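Local coordinates for protein dual function macrocyclase-peptidase POPB (Galerina marginata, PDB 5N4B) that cleaves peptide bonds after prolyl residues and macrocyclises peptide precursors in the biosynthesis of the amanitin toxins, at residues A[86-91]-A[116-121]. The protein carries 1 engineered substitution. Residues are numbered along the deposited sequence; the frame is centred on the assembly and turned at random.
Sequences SAPTLL and PALPDF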
loop_
_atom_site.group_PDB
_atom_site.type_symbol
_atom_site.label_atom_id
_atom_site.label_comp_id
_atom_site.label_asym_id
_atom_site.label_seq_id
_atom_site.Cartn_x
_atom_site.Cartn_y
_atom_site.Cartn_z
ATOM N N SER A 86 -6.433 -16.835 1.642
ATOM C CA SER A 86 -4.998 -16.642 1.495
ATOM C C SER A 86 -4.307 -17.953 1.208
ATOM O O SER A 86 -4.882 -19.031 1.290
ATOM C CB SER A 86 -4.399 -16.051 2.783
ATOM O OG SER A 86 -4.342 -17.048 3.828
ATOM N N ALA A 87 -3.003 -17.849 0.903
ATOM C CA ALA A 87 -2.151 -19.034 0.946
ATOM C C ALA A 87 -2.127 -19.583 2.381
ATOM O O ALA A 87 -2.191 -18.815 3.349
ATOM C CB ALA A 87 -0.722 -18.709 0.526
ATOM N N PRO A 88 -2.035 -20.900 2.561
ATOM C CA PRO A 88 -1.895 -21.463 3.912
ATOM C C PRO A 88 -0.423 -21.507 4.307
ATOM O O PRO A 88 0.467 -21.545 3.448
ATOM C CB PRO A 88 -2.489 -22.872 3.736
ATOM C CG PRO A 88 -2.039 -23.270 2.335
ATOM C CD PRO A 88 -2.112 -21.973 1.541
ATOM N N THR A 89 -0.196 -21.519 5.627
ATOM C CA THR A 89 1.138 -21.585 6.230
ATOM C C THR A 89 1.180 -22.808 7.137
ATOM O O THR A 89 0.299 -23.009 7.970
ATOM C CB THR A 89 1.434 -20.321 7.041
ATOM O OG1 THR A 89 1.365 -19.178 6.198
ATOM C CG2 THR A 89 2.831 -20.404 7.632
ATOM N N LEU A 90 2.230 -23.614 6.996
ATOM C CA LEU A 90 2.412 -24.795 7.841
ATOM C C LEU A 90 3.258 -24.382 9.036
ATOM O O LEU A 90 4.395 -23.925 8.863
ATOM C CB LEU A 90 3.161 -25.879 7.042
ATOM C CG LEU A 90 3.588 -27.105 7.859
ATOM C CD1 LEU A 90 2.435 -27.821 8.489
ATOM C CD2 LEU A 90 4.418 -28.067 6.958
ATOM N N LEU A 91 2.669 -24.465 10.231
ATOM C CA LEU A 91 3.387 -24.188 11.467
ATOM C C LEU A 91 4.078 -25.452 11.955
ATOM O O LEU A 91 3.734 -26.581 11.558
ATOM C CB LEU A 91 2.451 -23.605 12.537
ATOM C CG LEU A 91 1.729 -22.337 12.110
ATOM C CD1 LEU A 91 0.999 -21.752 13.355
ATOM C CD2 LEU A 91 2.685 -21.318 11.526
ATOM N N PRO A 116 -3.394 -32.513 10.801
ATOM C CA PRO A 116 -2.021 -32.054 10.521
ATOM C C PRO A 116 -1.562 -32.513 9.144
ATOM O O PRO A 116 -0.679 -33.384 8.969
ATOM C CB PRO A 116 -1.219 -32.700 11.659
ATOM C CG PRO A 116 -1.975 -34.006 11.886
ATOM C CD PRO A 116 -3.418 -33.645 11.754
ATOM N N ALA A 117 -2.244 -32.028 8.133
ATOM C CA ALA A 117 -2.000 -32.400 6.743
ATOM C C ALA A 117 -2.538 -31.280 5.865
ATOM O O ALA A 117 -3.461 -30.572 6.259
ATOM C CB ALA A 117 -2.750 -33.697 6.400
ATOM N N LEU A 118 -1.964 -31.129 4.677
ATOM C CA LEU A 118 -2.437 -30.065 3.785
ATOM C C LEU A 118 -3.869 -30.361 3.356
ATOM O O LEU A 118 -4.119 -31.418 2.758
ATOM C CB LEU A 118 -1.527 -29.945 2.583
ATOM C CG LEU A 118 -1.865 -28.875 1.554
ATOM C CD1 LEU A 118 -1.723 -27.504 2.078
ATOM C CD2 LEU A 118 -0.913 -29.092 0.378
ATOM N N PRO A 119 -4.827 -29.474 3.608
ATOM C CA PRO A 119 -6.205 -29.766 3.215
ATOM C C PRO A 119 -6.401 -29.893 1.715
ATOM O O PRO A 119 -5.663 -29.320 0.907
ATOM C CB PRO A 119 -6.976 -28.547 3.757
ATOM C CG PRO A 119 -6.208 -28.086 4.822
ATOM C CD PRO A 119 -4.767 -28.277 4.441
ATOM N N ASP A 120 -7.430 -30.659 1.367
ATOM C CA ASP A 120 -8.078 -30.621 0.061
ATOM C C ASP A 120 -9.114 -29.513 0.148
ATOM O O ASP A 120 -10.228 -29.710 0.641
ATOM C CB ASP A 120 -8.723 -31.960 -0.271
ATOM C CG ASP A 120 -9.487 -31.923 -1.566
ATOM O OD1 ASP A 120 -9.504 -30.856 -2.227
ATOM O OD2 ASP A 120 -10.056 -32.987 -1.935
ATOM N N PHE A 121 -8.734 -28.317 -0.309
ATOM C CA PHE A 121 -9.584 -27.151 -0.137
ATOM C C PHE A 121 -10.855 -27.191 -0.973
ATOM O O PHE A 121 -11.786 -26.412 -0.682
ATOM C CB PHE A 121 -8.800 -25.850 -0.346
ATOM C CG PHE A 121 -7.806 -25.590 0.705
ATOM C CD1 PHE A 121 -8.169 -25.025 1.908
ATOM C CD2 PHE A 121 -6.474 -25.896 0.501
ATOM C CE1 PHE A 121 -7.251 -24.768 2.858
ATOM C CE2 PHE A 121 -5.512 -25.671 1.467
ATOM C CZ PHE A 121 -5.899 -25.091 2.671
#
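P88 meets L118 and F121 through carbon atoms alone, and these two approaches account for every pair of residues within 4.5 Å across the two segments. Preceding it, S86 is held within its own blade: OG donates to A87 O at 2.8 Å, from 46° out of the carbonyl plane, and also bonds F99 N on strand 96-101. A87 directs its methyl away from 116-121, to T420 and I430 and to the bound peptide. P88 turns its ring the other way. Its CG lies 4.3 Å from L118 CD1; L118 achieves this by extending CG anti to its backbone N (chi1 -179°) and then swinging CD1 toward the proline. The CB of P88 sits 4.2 Å from F121 CZ, at the far end of a phenyl ring met obliquely. That ring is also packed by other residues: P119 CB lies 3.7 Å above its plane, over the centre, and W98 packs edge-to-face with it. Further on, L90 presents its carbonyl O to Q414 NE2 and R411 NH1. L446 on strand 443-448 touches P88, L118 and F121 alike, which places the cluster at the seam between the first and last four-stranded sheets of the seven-bladed propeller. Each blade is built from consecutive strands, so no strand is exchanged to close the ring, as is known for prolyl oligopeptidases. With just 95 Å² buried between the segments and purely apolar contacts, the chemistry implies nondirectional van der Waals packing, shared with L446, whereas the L90 carbonyl, with Q414 NE2 and R411 NH1, supplies directional bonds across the same seam.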